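Local structure of cellulase IBT99 (Metagenomes, 6WBT) at residues A[100-105]-A[280-285]; A[333-338]-A[365-370]. The protein probably hydrolyses alpha-glucosidic bonds of 6-phosphorylated sugars, as a family 4 glycosidase that works with NAD and a manganese ion. All coordinates share one frame; numbering follows the deposited sequence.

In the fold
The two contacts illustrate how one chain uses different chemistry at separate places. They lie on opposite sides of the chain's centre, with centres 43 Å apart and nearest atoms about 30 Å apart, and they follow each other along the sequence, contact 1 closing before contact 2 opens. Contact 1 joins helix 90-103, of the NAD-binding Rossmann part, to a loop of the C-terminal part, with the side chain of Met280 about 9 Å from the bound glucose-6-phosphate. Contact 2 lies within the C-terminal part, where strand 338-345 joins the mixed sheet antiparallel to 167-170, and 358-366 and 369-372 follow, each antiparallel to the last. Only contact 1 bridges the two parts; contact 2 meets a second subunit.

Contact 1. Residues A[100-105]-A[280-285]; sequences ICLKHG and MDINNT
The last turn of helix 90-103 docks on the loop between helices 274-277 and 286-291 through one leucine, Leu102, set among Met280, Ile282 and Thr285. Its CG stands anti to the carbonyl carbon (chi1 -61°), and with chi2 at -179° both methyls reach the loop. Leu102 CD1 lies 3.7 Å from Ile282 CA and equally near the backbone Asp281 O, and also reaches Thr285 CG2 at 3.8 Å. Leu102 CD2 is 4.1 Å from Met280 SE of the selenomethionine, and the two side chains cross at about a right angle. The Ile282 side chain swings back to the helix, its CD1 3.8 Å from Leu102 CB. An alanine here would keep that CB contact, but the loss of the two methyls would probably open a gap between helix and loop and strand Thr285 CG2 and Met280 CB without their apolar mate. A Schellman motif with Gly105 at C-prime ends the helix, while Asp281 OD1 accepts from Asn283 N in an Asx turn that shapes the loop. Thr285, the N-cap of helix 286-291, hydrogen-bonds through OG1 to Glu98, on this same helix 90-103. Helix and loop are thus joined by an apolar leucine contact beside a polar side-chain bond.

Contact 2. Residues A[333-338]-A[365-370]; sequences IHDERS and VTDRGV
Asp335 and Asp367 meet where the chain leaving helix 321-334 passes the hairpin of strands 358-366 and 369-372. Asp335 OD1 receives the backbone N of Asp367 at 3.0 Å, a fairly straight bond (160°) made on the anti lone pair, and the CG of Asp335, anti to its own N (chi1 -171°), carries the carboxylate across to the hairpin. The two carboxylates, both acceptors, come close with planes steeply inclined and no hydrogen bond between them; Arg368 NH1, 4.0 Å from Asp335 OD1, acts there by charge only. Asp335 OD2 pairs with Arg337 NH1 in a salt bridge whose very short, bent geometry is doubtful. Arg337 bends at chi2 and chi3 and lays a guanidinium face over the hairpin: Thr366 CG2 sits 3.5 Å from Arg337 NE. Over that same face comes Arg368 NH2, 3.7 Å from Arg337 NH2, with the guanidinium planes turned 71° apart. Further along, Val365 N donates to Ser338 O at 2.8 Å. The next shell ties the turn. Thr366 OG1 donates to Gly369 O at 2.9 Å and accepts from Arg368 N at 3.0 Å, an ST turn inside the type I turn 366-369; it also lies over one face of the Arg368 guanidinium. Outside the segments, Ser331 OG bonds both Val365 O and Ser338 N. Arg368 NH2 pairs with Glu371, while Arg337 pairs with Glu193 and hydrogen-bonds Tyr364, both of the second subunit. The arginines thus have acidic neighbours on both chains, which would probably offset part of their like charge, making the charge balance partly intersubunit.

Contact 1. Residues A[100-105]-A[280-285]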
loop_
_atom_site.group_PDB
_atom_site.type_symbol
_atom_site.label_atom_id
_atom_site.label_comp_id
_atom_site.label_asym_id
_atom_site.label_seq_id
_atom_site.Cartn_x
_atom_site.Cartn_y
_atom_site.Cartn_z
ATOM N N ILE A 100 14.253 10.154 37.411
ATOM C CA ILE A 100 14.616 11.214 36.475
ATOM C C ILE A 100 13.378 11.741 35.759
ATOM O O ILE A 100 13.251 12.947 35.516
ATOM C CB ILE A 100 15.682 10.707 35.484
ATOM C CG1 ILE A 100 17.037 10.577 36.184
ATOM C CG2 ILE A 100 15.792 11.630 34.279
ATOM C CD1 ILE A 100 18.154 10.125 35.272
ATOM N N CYS A 101 12.440 10.852 35.427
ATOM C CA CYS A 101 11.215 11.281 34.761
ATOM C C CYS A 101 10.357 12.139 35.683
ATOM O O CYS A 101 9.885 13.213 35.287
ATOM C CB CYS A 101 10.429 10.064 34.273
ATOM S SG CYS A 101 11.270 9.087 33.007
ATOM N N LEU A 102 10.141 11.682 36.919
ATOM C CA LEU A 102 9.334 12.452 37.862
ATOM C C LEU A 102 10.000 13.772 38.224
ATOM O O LEU A 102 9.311 14.735 38.582
ATOM C CB LEU A 102 9.064 11.628 39.121
ATOM C CG LEU A 102 8.286 10.325 38.919
ATOM C CD1 LEU A 102 8.066 9.620 40.247
ATOM C CD2 LEU A 102 6.962 10.590 38.221
ATOM N N LYS A 103 11.331 13.838 38.138
ATOM C CA LYS A 103 12.031 15.099 38.339
ATOM C C LYS A 103 11.688 16.120 37.261
ATOM O O LYS A 103 11.783 17.327 37.512
ATOM C CB LYS A 103 13.542 14.852 38.382
ATOM C CG LYS A 103 14.381 16.069 38.738
ATOM C CD LYS A 103 15.179 16.560 37.541
ATOM C CE LYS A 103 16.055 17.745 37.912
ATOM N NZ LYS A 103 16.877 18.208 36.760
ATOM N N HIS A 104 11.282 15.666 36.076
ATOM C CA HIS A 104 10.870 16.550 34.994
ATOM C C HIS A 104 9.359 16.579 34.807
ATOM O O HIS A 104 8.880 17.089 33.788
ATOM C CB HIS A 104 11.552 16.139 33.687
ATOM C CG HIS A 104 13.030 16.367 33.681
ATOM N ND1 HIS A 104 13.597 17.556 33.276
ATOM C CD2 HIS A 104 14.058 15.559 34.031
ATOM C CE1 HIS A 104 14.912 17.472 33.377
ATOM N NE2 HIS A 104 15.217 16.271 33.833
ATOM N N GLY A 105 8.599 16.044 35.757
ATOM C CA GLY A 105 7.149 16.068 35.664
ATOM C C GLY A 105 6.568 15.182 34.583
ATOM O O GLY A 105 5.559 15.547 33.966
HETATM N N MSE A 280 2.193 9.179 41.402
HETATM C CA MSE A 280 3.481 8.586 41.742
HETATM C C MSE A 280 4.265 9.424 42.747
HETATM O O MSE A 280 4.095 10.640 42.828
HETATM C CB MSE A 280 4.317 8.375 40.479
HETATM C CG MSE A 280 3.791 7.279 39.569
HETATM SE SE MSE A 280 4.892 7.022 37.981
HETATM C CE MSE A 280 4.061 5.395 37.299
ATOM N N ASP A 281 5.126 8.757 43.511
ATOM C CA ASP A 281 5.975 9.402 44.502
ATOM C C ASP A 281 7.417 9.358 44.019
ATOM O O ASP A 281 7.921 8.291 43.653
ATOM C CB ASP A 281 5.845 8.716 45.865
ATOM C CG ASP A 281 6.371 9.570 47.005
ATOM O OD1 ASP A 281 7.244 10.431 46.764
ATOM O OD2 ASP A 281 5.909 9.378 48.150
ATOM N N ILE A 282 8.075 10.519 44.018
ATOM C CA ILE A 282 9.467 10.588 43.584
ATOM C C ILE A 282 10.368 9.782 44.514
ATOM O O ILE A 282 11.357 9.188 44.069
ATOM C CB ILE A 282 9.917 12.060 43.486
ATOM C CG1 ILE A 282 11.409 12.155 43.157
ATOM C CG2 ILE A 282 9.599 12.805 44.771
ATOM C CD1 ILE A 282 11.767 11.627 41.790
ATOM N N ASN A 283 10.041 9.728 45.802
ATOM C CA ASN A 283 10.864 9.027 46.775
ATOM C C ASN A 283 10.414 7.590 47.024
ATOM O O ASN A 283 10.963 6.934 47.917
ATOM C CB ASN A 283 10.889 9.793 48.106
ATOM C CG ASN A 283 11.416 11.215 47.959
ATOM O OD1 ASN A 283 10.726 12.179 48.295
ATOM N ND2 ASN A 283 12.644 11.349 47.471
ATOM N N ASN A 284 9.436 7.080 46.263
ATOM C CA ASN A 284 8.961 5.698 46.393
ATOM C C ASN A 284 8.312 5.313 45.063
ATOM O O ASN A 284 7.107 5.089 44.941
ATOM C CB ASN A 284 7.983 5.537 47.560
ATOM C CG ASN A 284 7.609 4.088 47.829
ATOM O OD1 ASN A 284 6.514 3.641 47.484
ATOM N ND2 ASN A 284 8.513 3.353 48.462
ATOM N N THR A 285 9.142 5.224 44.028
ATOM C CA THR A 285 8.674 4.812 42.719
ATOM C C THR A 285 8.361 3.318 42.724
ATOM O O THR A 285 8.619 2.603 43.696
ATOM C CB THR A 285 9.714 5.141 41.652
ATOM O OG1 THR A 285 10.932 4.454 41.953
ATOM C CG2 THR A 285 9.982 6.635 41.625
#

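Contact 2. Residues A[333-338]-A[365-370]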
loop_
_atom_site.group_PDB
_atom_site.type_symbol
_atom_site.label_atom_id
_atom_site.label_comp_id
_atom_site.label_asym_id
_atom_site.label_seq_id
_atom_site.Cartn_x
_atom_site.Cartn_y
_atom_site.Cartn_z
ATOM N N ILE A 333 7.363 -27.330 20.992
ATOM C CA ILE A 333 7.931 -28.675 20.994
ATOM C C ILE A 333 7.016 -29.649 20.263
ATOM O O ILE A 333 7.458 -30.400 19.385
ATOM C CB ILE A 333 8.202 -29.137 22.438
ATOM C CG1 ILE A 333 9.141 -28.161 23.144
ATOM C CG2 ILE A 333 8.792 -30.539 22.449
ATOM C CD1 ILE A 333 9.090 -28.250 24.650
ATOM N N HIS A 334 5.731 -29.652 20.610
ATOM C CA HIS A 334 4.784 -30.629 20.090
ATOM C C HIS A 334 3.906 -30.087 18.970
ATOM O O HIS A 334 3.014 -30.806 18.508
ATOM C CB HIS A 334 3.899 -31.155 21.224
ATOM C CG HIS A 334 4.633 -31.991 22.224
ATOM N ND1 HIS A 334 4.063 -32.410 23.406
ATOM C CD2 HIS A 334 5.892 -32.490 22.215
ATOM C CE1 HIS A 334 4.939 -33.130 24.084
ATOM N NE2 HIS A 334 6.057 -33.193 23.383
ATOM N N ASP A 335 4.133 -28.849 18.526
ATOM C CA ASP A 335 3.349 -28.242 17.447
ATOM C C ASP A 335 1.858 -28.253 17.790
ATOM O O ASP A 335 1.017 -28.718 17.018
ATOM C CB ASP A 335 3.624 -28.944 16.114
ATOM C CG ASP A 335 3.010 -28.222 14.931
ATOM O OD1 ASP A 335 3.354 -27.043 14.709
ATOM O OD2 ASP A 335 2.187 -28.837 14.221
ATOM N N GLU A 336 1.535 -27.734 18.976
ATOM C CA GLU A 336 0.169 -27.777 19.482
ATOM C C GLU A 336 -0.740 -26.732 18.849
ATOM O O GLU A 336 -1.954 -26.780 19.077
ATOM C CB GLU A 336 0.165 -27.596 21.002
ATOM C CG GLU A 336 1.136 -28.499 21.741
ATOM C CD GLU A 336 0.867 -28.540 23.231
ATOM O OE1 GLU A 336 0.286 -29.539 23.704
ATOM O OE2 GLU A 336 1.224 -27.567 23.927
ATOM N N ARG A 337 -0.187 -25.797 18.074
ATOM C CA ARG A 337 -0.969 -24.760 17.398
ATOM C C ARG A 337 -1.757 -23.918 18.399
ATOM O O ARG A 337 -2.923 -23.585 18.177
ATOM C CB ARG A 337 -1.898 -25.365 16.342
ATOM C CG ARG A 337 -1.213 -26.352 15.412
ATOM C CD ARG A 337 0.004 -25.728 14.754
ATOM N NE ARG A 337 -0.196 -25.501 13.326
ATOM C CZ ARG A 337 0.209 -26.336 12.376
ATOM N NH1 ARG A 337 0.840 -27.456 12.699
ATOM N NH2 ARG A 337 -0.013 -26.049 11.102
ATOM N N SER A 338 -1.114 -23.572 19.512
ATOM C CA SER A 338 -1.764 -22.760 20.529
ATOM C C SER A 338 -1.925 -21.325 20.044
ATOM O O SER A 338 -1.003 -20.738 19.471
ATOM C CB SER A 338 -0.959 -22.791 21.828
ATOM O OG SER A 338 -1.610 -22.053 22.849
ATOM N N VAL A 365 1.000 -20.823 17.511
ATOM C CA VAL A 365 2.387 -21.196 17.772
ATOM C C VAL A 365 2.628 -22.594 17.212
ATOM O O VAL A 365 2.081 -23.579 17.714
ATOM C CB VAL A 365 2.713 -21.136 19.268
ATOM C CG1 VAL A 365 4.124 -21.641 19.522
ATOM C CG2 VAL A 365 2.549 -19.716 19.789
ATOM N N THR A 366 3.449 -22.682 16.173
ATOM C CA THR A 366 3.842 -23.944 15.567
ATOM C C THR A 366 5.293 -24.249 15.915
ATOM O O THR A 366 6.016 -23.414 16.460
ATOM C CB THR A 366 3.662 -23.901 14.045
ATOM O OG1 THR A 366 4.758 -23.191 13.455
ATOM C CG2 THR A 366 2.364 -23.196 13.684
ATOM N N ASP A 367 5.723 -25.468 15.581
ATOM C CA ASP A 367 7.125 -25.821 15.781
ATOM C C ASP A 367 8.052 -25.117 14.799
ATOM O O ASP A 367 9.274 -25.274 14.909
ATOM C CB ASP A 367 7.314 -27.336 15.675
ATOM C CG ASP A 367 7.090 -27.856 14.271
ATOM O OD1 ASP A 367 6.013 -27.588 13.698
ATOM O OD2 ASP A 367 7.997 -28.527 13.736
ATOM N N ARG A 368 7.505 -24.356 13.851
ATOM C CA ARG A 368 8.291 -23.599 12.890
ATOM C C ARG A 368 8.293 -22.104 13.171
ATOM O O ARG A 368 9.017 -21.364 12.496
ATOM C CB ARG A 368 7.760 -23.843 11.469
ATOM C CG ARG A 368 7.413 -25.293 11.173
ATOM C CD ARG A 368 6.624 -25.411 9.880
ATOM N NE ARG A 368 5.397 -24.620 9.920
ATOM C CZ ARG A 368 4.233 -25.069 10.381
ATOM N NH1 ARG A 368 4.133 -26.309 10.841
ATOM N NH2 ARG A 368 3.168 -24.279 10.380
ATOM N N GLY A 369 7.509 -21.645 14.138
ATOM C CA GLY A 369 7.370 -20.246 14.462
ATOM C C GLY A 369 5.917 -19.915 14.719
ATOM O O GLY A 369 5.118 -20.783 15.071
ATOM N N VAL A 370 5.575 -18.644 14.532
ATOM C CA VAL A 370 4.217 -18.155 14.732
ATOM C C VAL A 370 3.579 -17.890 13.378
ATOM O O VAL A 370 4.203 -17.305 12.484
ATOM C CB VAL A 370 4.203 -16.885 15.602
ATOM C CG1 VAL A 370 2.788 -16.337 15.711
ATOM C CG2 VAL A 370 4.772 -17.179 16.979
#